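Local coordinates for protein 3-hydroxyisobutyrate dehydrogenase (Salmonella typhimurium, PDB 3G0O) that probably oxidises L-threonate to 2-dehydro-L-erythronate with NAD(+) or NADP(+) as cosubstrate, with a preference for NAD(+), at residues 77-82 and 106-111. Residues are numbered along the deposited sequence; the frame is centred on the assembly and turned at random.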
# COMPACT_ATOMS: atom_id res chain seq x y z
N GLN A 77 -5.86 -22.38 -18.70
CA GLN A 77 -6.59 -21.64 -19.71
C GLN A 77 -5.67 -21.17 -20.84
O GLN A 77 -6.10 -21.07 -21.99
CB GLN A 77 -7.33 -20.46 -19.08
CG GLN A 77 -8.60 -20.88 -18.35
CD GLN A 77 -9.23 -19.77 -17.53
OE1 GLN A 77 -9.29 -18.62 -17.96
NE2 GLN A 77 -9.73 -20.11 -16.35
N VAL A 78 -4.41 -20.87 -20.53
CA VAL A 78 -3.47 -20.45 -21.56
C VAL A 78 -3.25 -21.63 -22.49
O VAL A 78 -3.29 -21.49 -23.71
CB VAL A 78 -2.11 -20.02 -20.96
CG1 VAL A 78 -1.14 -19.67 -22.08
CG2 VAL A 78 -2.30 -18.81 -20.04
N ARG A 79 -3.01 -22.80 -21.90
CA ARG A 79 -2.78 -24.01 -22.67
C ARG A 79 -3.99 -24.39 -23.53
O ARG A 79 -3.82 -24.89 -24.64
CB ARG A 79 -2.42 -25.17 -21.75
CG ARG A 79 -1.03 -25.06 -21.14
CD ARG A 79 -0.61 -26.38 -20.51
NE ARG A 79 0.83 -26.45 -20.31
CZ ARG A 79 1.48 -25.97 -19.25
NH1 ARG A 79 0.81 -25.38 -18.27
NH2 ARG A 79 2.80 -26.08 -19.17
N GLN A 80 -5.20 -24.15 -23.02
CA GLN A 80 -6.40 -24.47 -23.78
C GLN A 80 -6.56 -23.55 -24.98
O GLN A 80 -7.06 -23.96 -26.03
CB GLN A 80 -7.65 -24.39 -22.88
CG GLN A 80 -7.78 -25.58 -21.93
CD GLN A 80 -9.05 -25.55 -21.10
OE1 GLN A 80 -10.16 -25.52 -21.64
NE2 GLN A 80 -8.90 -25.56 -19.77
N VAL A 81 -6.13 -22.30 -24.84
CA VAL A 81 -6.22 -21.34 -25.94
C VAL A 81 -5.17 -21.69 -27.00
O VAL A 81 -5.44 -21.59 -28.21
CB VAL A 81 -5.97 -19.89 -25.44
CG1 VAL A 81 -5.74 -18.96 -26.63
CG2 VAL A 81 -7.17 -19.41 -24.64
N LEU A 82 -4.00 -22.12 -26.55
CA LEU A 82 -2.90 -22.44 -27.45
C LEU A 82 -2.85 -23.87 -27.99
O LEU A 82 -2.64 -24.08 -29.19
CB LEU A 82 -1.56 -22.12 -26.78
CG LEU A 82 -1.28 -20.65 -26.47
CD1 LEU A 82 0.09 -20.52 -25.84
CD2 LEU A 82 -1.36 -19.83 -27.75
N SER A 106 7.02 -20.04 -13.42
CA SER A 106 8.13 -19.83 -14.32
C SER A 106 8.29 -21.08 -15.19
O SER A 106 8.58 -20.98 -16.39
CB SER A 106 9.42 -19.60 -13.54
OG SER A 106 10.50 -19.34 -14.42
N ALA A 107 8.10 -22.25 -14.59
CA ALA A 107 8.22 -23.50 -15.32
C ALA A 107 7.21 -23.55 -16.46
O ALA A 107 7.56 -23.92 -17.58
CB ALA A 107 8.00 -24.68 -14.37
N ASP A 108 5.97 -23.18 -16.18
CA ASP A 108 4.94 -23.19 -17.22
C ASP A 108 5.24 -22.21 -18.34
O ASP A 108 5.01 -22.51 -19.52
CB ASP A 108 3.56 -22.89 -16.62
CG ASP A 108 2.92 -24.11 -15.99
OD1 ASP A 108 3.13 -25.23 -16.50
OD2 ASP A 108 2.19 -23.96 -14.99
N ALA A 109 5.76 -21.03 -17.99
CA ALA A 109 6.10 -20.04 -19.01
C ALA A 109 7.19 -20.60 -19.93
O ALA A 109 7.15 -20.41 -21.15
CB ALA A 109 6.59 -18.76 -18.34
N GLN A 110 8.16 -21.30 -19.35
CA GLN A 110 9.25 -21.88 -20.13
C GLN A 110 8.76 -23.04 -21.00
O GLN A 110 9.16 -23.17 -22.16
CB GLN A 110 10.37 -22.34 -19.20
CG GLN A 110 11.07 -21.19 -18.49
CD GLN A 110 12.04 -21.67 -17.42
OE1 GLN A 110 12.95 -22.44 -17.70
NE2 GLN A 110 11.84 -21.22 -16.19
N GLU A 111 7.90 -23.89 -20.44
CA GLU A 111 7.36 -25.03 -21.17
C GLU A 111 6.52 -24.55 -22.36
O GLU A 111 6.62 -25.09 -23.47
CB GLU A 111 6.49 -25.87 -20.24
CG GLU A 111 7.28 -26.66 -19.20
CD GLU A 111 6.41 -27.16 -18.05
OE1 GLU A 111 5.29 -27.64 -18.31
OE2 GLU A 111 6.87 -27.08 -16.89
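Arg-79 meets Asp-108 and Glu-111 across the gap between two helices, and this single arginine carries the whole contact between 77-82 and 106-111, a worked example of how neighbouring helices on the same side of a sheet can be tied at the surface by charge. The preceding residue, Val-78, is buried and packs instead on Ile-112, one residue beyond 106-111. One step on, Arg-79 spans the outer gap, where the CA atoms of Arg-79 and Asp-108 are 9.5 Å apart. With chi2 at -167° and chi3 at 162° its aliphatic part is nearly straight, which brings the guanidinium right up to the acidic side chains. There both terminal nitrogens converge on one oxygen: NH2 of Arg-79 lies 2.8 Å from OD1 of Asp-108, while NH1 of Arg-79 makes a weak, more bent bond of 2.9 Å to the same OD1. The oxygen sits at the guanidinium edge, close to its plane, yet NH2 reaches it from above the carboxylate, the two flat groups being turned 73° apart. This is therefore a forked grip on one oxygen, distinct from the side-by-side pairing of two nitrogens with two oxygens. NH2 of Arg-79 also forms a salt bridge with OE1 of Glu-111, 3.1 Å away and oblique to the guanidinium. With two carboxylates so near, the arginine's positive charge is probably stabilised. Further along, the buried Leu-82 touches Ile-112 and Leu-116, so that an apolar layer against helix 106-117 accompanies the polar bridge. Helices 75-82 and 106-117 follow the adjacent parallel strands 67-70 and 97-100, and their surface salt-bridge network joins successive strand-helix units of the Rossmann-type NAD(P)-binding domain.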